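Local coordinates for prolyl oligopeptidase (Galerina marginata, PDB 5N4B), which cleaves peptide bonds after proline and macrocyclises toxin precursor peptides during amanitin biosynthesis, acting as a dual-function serine protease and macrocyclase, at residues G166-T171 with G228-R233; F215-Y220 with E247-V252. The protein carries 1 engineered substitution. All blocks are in the same frame, centred on the assembly; numbering follows the deposited sequence.

Overall arrangement
Both contacts belong to the seven-bladed beta-propeller of this prolyl oligopeptidase, and their centres lie about 17 Å apart. Along the chain the segments alternate: 166-171, 215-220, 228-233, 247-252. Interaction 1 links neighbouring blades. It sets the loop leading into strand 170-176 against the loop between strands 214-219 and 236-241, on the side facing the hydrolase domain and its active site. Interaction 2 stays inside one four-stranded blade and spans strands 214-219 and 250-254, away from the annotated sites. The two meet at Y220, which packs on Y169, D232 and R233. The blade that contains interaction 2 also supplies the 228-233 loop of interaction 1.

Interaction 1 of 2, residues G166-T171 with G228-R233; sequences GGDYST and GTRSDR
The carboxylate of D168 sits at the edge of the R230 guanidinium. The two planes are nearly coplanar, 28° apart. D168 and R230 form a salt bridge; its stronger bond runs from R230 NH2, which also bonds the carbonyl of G661, to D168 OD1 at 2.9 Å, on the syn side. R230 NE adds weak bonds to both carboxylate oxygens, each 3.2 Å long. CG of R230 is anti to its backbone N (chi1 -164°), and the extended chain carries the charged end across to D168.

The ring of Y169 meets W200 edge-to-face. K202, just after strand 198-201 of the blade that carries 166-171, makes a cation-pi contact with this ring, bonds D168 O and forms a salt bridge with D232 OD2, so it reaches across to the next blade. D232 OD1 approaches the ring obliquely. It lies 2.6 Å from Y169 OH, but that bond is weak and unsettled: the hydroxyl position is less sure and its proton has another acceptor within reach. A water 3.0 Å from Y169 OH donates to S231 O.

This is an interblade contact of the propeller, made where it faces the alpha/beta-hydrolase domain. The 228-233 loop comes from the next blade, and R230 is the centre of an inverse gamma turn. The catalytic residues are close: the D168 side chain is about 6 Å from that of H699, and G167 shares a backbone hydrogen bond with H699.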
loop_
_atom_site.group_PDB
_atom_site.type_symbol
_atom_site.label_atom_id
_atom_site.label_comp_id
_atom_site.label_asym_id
_atom_site.label_seq_id
_atom_site.Cartn_x
_atom_site.Cartn_y
_atom_site.Cartn_z
ATOM N N GLY A 166 -12.766 14.547 -5.926
ATOM C CA GLY A 166 -13.361 14.437 -7.228
ATOM C C GLY A 166 -12.409 14.242 -8.390
ATOM O O GLY A 166 -12.879 14.131 -9.531
ATOM N N GLY A 167 -11.118 14.262 -8.168
ATOM C CA GLY A 167 -10.153 14.168 -9.259
ATOM C C GLY A 167 -9.530 12.794 -9.434
ATOM O O GLY A 167 -9.384 12.042 -8.471
ATOM N N ASP A 168 -9.161 12.468 -10.673
ATOM C CA ASP A 168 -8.561 11.174 -10.996
ATOM C C ASP A 168 -7.052 11.234 -11.271
ATOM O O ASP A 168 -6.441 10.183 -11.486
ATOM C CB ASP A 168 -9.253 10.580 -12.224
ATOM C CG ASP A 168 -10.530 9.856 -11.896
ATOM O OD1 ASP A 168 -10.712 9.388 -10.756
ATOM O OD2 ASP A 168 -11.393 9.877 -12.802
ATOM N N TYR A 169 -6.454 12.421 -11.295
ATOM C CA TYR A 169 -5.035 12.648 -11.515
ATOM C C TYR A 169 -4.538 13.663 -10.487
ATOM O O TYR A 169 -5.315 14.361 -9.838
ATOM C CB TYR A 169 -4.750 13.208 -12.941
ATOM C CG TYR A 169 -5.268 12.263 -14.017
ATOM C CD1 TYR A 169 -4.487 11.241 -14.518
ATOM C CD2 TYR A 169 -6.551 12.380 -14.475
ATOM C CE1 TYR A 169 -4.984 10.343 -15.455
ATOM C CE2 TYR A 169 -7.050 11.512 -15.461
ATOM C CZ TYR A 169 -6.259 10.487 -15.910
ATOM O OH TYR A 169 -6.785 9.606 -16.857
ATOM N N SER A 170 -3.239 13.766 -10.359
ATOM C CA SER A 170 -2.610 14.772 -9.523
ATOM C C SER A 170 -1.927 15.830 -10.371
ATOM O O SER A 170 -1.682 15.651 -11.567
ATOM C CB SER A 170 -1.563 14.157 -8.592
ATOM O OG SER A 170 -2.158 13.157 -7.773
ATOM N N THR A 171 -1.622 16.959 -9.750
ATOM C CA THR A 171 -0.933 18.085 -10.371
ATOM C C THR A 171 0.314 18.375 -9.561
ATOM O O THR A 171 0.265 18.452 -8.322
ATOM C CB THR A 171 -1.836 19.331 -10.431
ATOM O OG1 THR A 171 -3.037 18.963 -11.134
ATOM C CG2 THR A 171 -1.142 20.464 -11.083
ATOM N N GLY A 228 -13.972 10.574 -23.254
ATOM C CA GLY A 228 -13.364 9.309 -22.886
ATOM C C GLY A 228 -14.080 8.630 -21.729
ATOM O O GLY A 228 -15.181 8.980 -21.311
ATOM N N THR A 229 -13.403 7.644 -21.192
ATOM C CA THR A 229 -13.953 6.882 -20.093
ATOM C C THR A 229 -13.002 7.053 -18.939
ATOM O O THR A 229 -11.907 7.617 -19.078
ATOM C CB THR A 229 -14.053 5.407 -20.453
ATOM O OG1 THR A 229 -12.737 4.902 -20.708
ATOM C CG2 THR A 229 -14.925 5.207 -21.707
ATOM N N ARG A 230 -13.376 6.484 -17.803
ATOM C CA ARG A 230 -12.507 6.553 -16.649
ATOM C C ARG A 230 -11.452 5.481 -16.823
ATOM O O ARG A 230 -11.612 4.315 -16.455
ATOM C CB ARG A 230 -13.308 6.367 -15.380
ATOM C CG ARG A 230 -12.560 6.794 -14.206
ATOM C CD ARG A 230 -13.337 6.542 -12.926
ATOM N NE ARG A 230 -12.729 7.146 -11.769
ATOM C CZ ARG A 230 -13.088 6.869 -10.506
ATOM N NH1 ARG A 230 -14.059 5.997 -10.278
ATOM N NH2 ARG A 230 -12.489 7.463 -9.493
ATOM N N SER A 231 -10.357 5.867 -17.460
ATOM C CA SER A 231 -9.341 4.893 -17.766
ATOM C C SER A 231 -8.069 5.658 -18.045
ATOM O O SER A 231 -8.074 6.838 -18.446
ATOM C CB SER A 231 -9.718 3.974 -18.927
ATOM O OG SER A 231 -9.317 4.525 -20.149
ATOM N N ASP A 232 -6.979 4.998 -17.716
ATOM C CA ASP A 232 -5.664 5.579 -17.827
ATOM C C ASP A 232 -4.920 4.778 -18.877
ATOM O O ASP A 232 -4.495 3.644 -18.617
ATOM C CB ASP A 232 -4.977 5.533 -16.465
ATOM C CG ASP A 232 -5.753 6.268 -15.401
ATOM O OD1 ASP A 232 -6.285 7.372 -15.666
ATOM O OD2 ASP A 232 -5.826 5.701 -14.281
ATOM N N ARG A 233 -4.762 5.361 -20.053
ATOM C CA ARG A 233 -4.093 4.704 -21.169
ATOM C C ARG A 233 -3.147 5.694 -21.826
ATOM O O ARG A 233 -3.277 6.913 -21.698
ATOM C CB ARG A 233 -5.081 4.141 -22.195
ATOM C CG ARG A 233 -5.945 3.045 -21.674
ATOM C CD ARG A 233 -5.133 1.778 -21.497
ATOM N NE ARG A 233 -5.970 0.630 -21.143
ATOM C CZ ARG A 233 -6.302 0.279 -19.904
ATOM N NH1 ARG A 233 -5.880 0.973 -18.843
ATOM N NH2 ARG A 233 -7.075 -0.784 -19.733
HETATM O O HOH W 1 -9.689 8.967 -16.647
#

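Interaction 2 of 2, residues F215-Y220 with E247-V252; sequences FLYQRY and EEDIIV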
loop_
_atom_site.group_PDB
_atom_site.type_symbol
_atom_site.label_atom_id
_atom_site.label_comp_id
_atom_site.label_asym_id
_atom_site.label_seq_id
_atom_site.Cartn_x
_atom_site.Cartn_y
_atom_site.Cartn_z
ATOM N N PHE A 215 12.557 17.544 -13.592
ATOM C CA PHE A 215 12.229 16.219 -13.125
ATOM C C PHE A 215 11.391 15.443 -14.110
ATOM O O PHE A 215 10.644 15.991 -14.919
ATOM C CB PHE A 215 11.503 16.261 -11.764
ATOM C CG PHE A 215 10.295 17.146 -11.729
ATOM C CD1 PHE A 215 9.075 16.685 -12.194
ATOM C CD2 PHE A 215 10.369 18.429 -11.225
ATOM C CE1 PHE A 215 7.939 17.516 -12.177
ATOM C CE2 PHE A 215 9.246 19.243 -11.224
ATOM C CZ PHE A 215 8.053 18.781 -11.720
ATOM N N LEU A 216 11.554 14.148 -14.035
ATOM C CA LEU A 216 10.750 13.219 -14.813
ATOM C C LEU A 216 9.526 12.814 -14.017
ATOM O O LEU A 216 9.581 12.658 -12.789
ATOM C CB LEU A 216 11.536 11.956 -15.195
ATOM C CG LEU A 216 12.700 12.261 -16.153
ATOM C CD1 LEU A 216 13.993 12.303 -15.421
ATOM C CD2 LEU A 216 12.738 11.352 -17.266
ATOM N N TYR A 217 8.429 12.590 -14.728
ATOM C CA TYR A 217 7.130 12.229 -14.175
ATOM C C TYR A 217 6.302 11.571 -15.274
ATOM O O TYR A 217 6.436 11.897 -16.456
ATOM C CB TYR A 217 6.420 13.474 -13.634
ATOM C CG TYR A 217 5.949 14.410 -14.711
ATOM C CD1 TYR A 217 6.828 15.276 -15.373
ATOM C CD2 TYR A 217 4.656 14.351 -15.142
ATOM C CE1 TYR A 217 6.392 16.072 -16.401
ATOM C CE2 TYR A 217 4.214 15.138 -16.190
ATOM C CZ TYR A 217 5.088 15.978 -16.830
ATOM O OH TYR A 217 4.641 16.759 -17.904
ATOM N N GLN A 218 5.425 10.654 -14.869
ATOM C CA GLN A 218 4.514 9.997 -15.795
ATOM C C GLN A 218 3.207 10.770 -15.864
ATOM O O GLN A 218 2.612 11.121 -14.837
ATOM C CB GLN A 218 4.243 8.568 -15.386
ATOM C CG GLN A 218 3.261 7.883 -16.350
ATOM C CD GLN A 218 3.228 6.415 -16.099
ATOM O OE1 GLN A 218 3.747 5.642 -16.888
ATOM N NE2 GLN A 218 2.686 6.003 -14.957
ATOM N N ARG A 219 2.747 11.018 -17.068
ATOM C CA ARG A 219 1.440 11.622 -17.210
ATOM C C ARG A 219 0.617 10.946 -18.296
ATOM O O ARG A 219 1.088 10.113 -19.069
ATOM C CB ARG A 219 1.503 13.096 -17.484
ATOM C CG ARG A 219 2.274 13.333 -18.748
ATOM C CD ARG A 219 1.880 14.608 -19.393
ATOM N NE ARG A 219 0.489 14.641 -19.845
ATOM C CZ ARG A 219 -0.026 15.680 -20.470
ATOM N NH1 ARG A 219 0.734 16.749 -20.707
ATOM N NH2 ARG A 219 -1.286 15.628 -20.841
ATOM N N TYR A 220 -0.627 11.295 -18.300
ATOM C CA TYR A 220 -1.625 10.743 -19.191
ATOM C C TYR A 220 -2.184 11.803 -20.117
ATOM O O TYR A 220 -1.986 12.996 -19.874
ATOM C CB TYR A 220 -2.720 10.091 -18.372
ATOM C CG TYR A 220 -2.237 8.787 -17.794
ATOM C CD1 TYR A 220 -2.379 7.601 -18.513
ATOM C CD2 TYR A 220 -1.553 8.740 -16.591
ATOM C CE1 TYR A 220 -1.936 6.394 -18.014
ATOM C CE2 TYR A 220 -1.090 7.527 -16.103
ATOM C CZ TYR A 220 -1.288 6.378 -16.821
ATOM O OH TYR A 220 -0.799 5.177 -16.292
ATOM N N GLU A 247 3.530 23.098 -21.375
ATOM C CA GLU A 247 3.624 23.079 -22.827
ATOM C C GLU A 247 5.051 22.820 -23.315
ATOM O O GLU A 247 5.244 22.220 -24.377
ATOM C CB GLU A 247 3.018 24.380 -23.378
ATOM C CG GLU A 247 1.453 24.460 -23.207
ATOM C CD GLU A 247 0.942 24.984 -21.839
ATOM O OE1 GLU A 247 0.339 26.086 -21.810
ATOM O OE2 GLU A 247 1.091 24.290 -20.802
ATOM N N GLU A 248 6.051 23.178 -22.526
ATOM C CA GLU A 248 7.444 22.952 -22.891
ATOM C C GLU A 248 7.996 21.579 -22.480
ATOM O O GLU A 248 9.102 21.216 -22.885
ATOM C CB GLU A 248 8.332 24.033 -22.265
ATOM C CG GLU A 248 8.056 25.466 -22.790
ATOM C CD GLU A 248 9.145 26.454 -22.375
ATOM O OE1 GLU A 248 10.343 26.125 -22.542
ATOM O OE2 GLU A 248 8.811 27.556 -21.886
ATOM N N ASP A 249 7.226 20.774 -21.750
ATOM C CA ASP A 249 7.742 19.499 -21.270
ATOM C C ASP A 249 8.076 18.554 -22.428
ATOM O O ASP A 249 7.390 18.519 -23.454
ATOM C CB ASP A 249 6.704 18.843 -20.343
ATOM C CG ASP A 249 6.614 19.511 -18.983
ATOM O OD1 ASP A 249 7.103 20.639 -18.782
ATOM O OD2 ASP A 249 5.977 18.902 -18.090
ATOM N N ILE A 250 9.123 17.771 -22.230
ATOM C CA ILE A 250 9.647 16.830 -23.214
ATOM C C ILE A 250 9.025 15.464 -22.958
ATOM O O ILE A 250 8.958 15.021 -21.805
ATOM C CB ILE A 250 11.180 16.761 -23.077
ATOM C CG1 ILE A 250 11.789 18.104 -23.489
ATOM C CG2 ILE A 250 11.750 15.623 -23.913
ATOM C CD1 ILE A 250 13.250 18.251 -23.114
ATOM N N ILE A 251 8.590 14.768 -24.006
ATOM C CA ILE A 251 8.173 13.378 -23.906
ATOM C C ILE A 251 9.431 12.529 -24.057
ATOM O O ILE A 251 10.007 12.442 -25.151
ATOM C CB ILE A 251 7.120 12.985 -24.956
ATOM C CG1 ILE A 251 5.814 13.740 -24.700
ATOM C CG2 ILE A 251 6.836 11.489 -24.852
ATOM C CD1 ILE A 251 4.727 13.466 -25.767
ATOM N N VAL A 252 9.872 11.928 -22.955
ATOM C CA VAL A 252 11.052 11.069 -22.884
ATOM C C VAL A 252 10.750 9.687 -23.460
ATOM O O VAL A 252 11.584 9.075 -24.147
ATOM C CB VAL A 252 11.478 10.998 -21.400
ATOM C CG1 VAL A 252 12.468 9.963 -21.146
ATOM C CG2 VAL A 252 12.002 12.360 -20.961
#
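Y217 crosses to D249 with its hydroxyl leading. At CB the side chain turns into the position between the backbone N and the carbonyl carbon (chi1 71°), which carries the ring toward 247-252. Along the ring, F215 O lies in plane at the edge, 3.9 Å from Y217 CD1. CE1 and CZ of Y217 both lie 3.3 Å from D249 OD2. The tip, Y217 OH, donates to D249 OD2 at 2.5 Å. The acceptor uses its anti lone pair, the one away from D249 OD1, and its carboxylate plane stands 70° from the ring plane. V198 and F201 of the preceding blade, with C238 and H240 of strand 236-241, pack against this tyrosine.

The neighbouring residue makes the apolar half of the contact. L216 CD2 meets V252 CG2 at 3.9 Å, the two side chains crossing at about a right angle. L216 also touches T267 of the following blade. The segments lie on strands 214-219 and 250-254 of one antiparallel propeller blade, D249 just ahead of the second strand. Strand 236-241 runs between them, so both pairs are side-chain contacts across that intervening strand.

The polar ends are linked in a short series. Q246 NE2 hydrogen-bonds Y217 OH, while H240 ND1 bonds D249 OD1. Both carboxylate oxygens of D249 are therefore held, which fixes its rotation. The short phenol bond, together with the H240 bond, would probably stabilise D249 as a carboxylate beside the buried tyrosine.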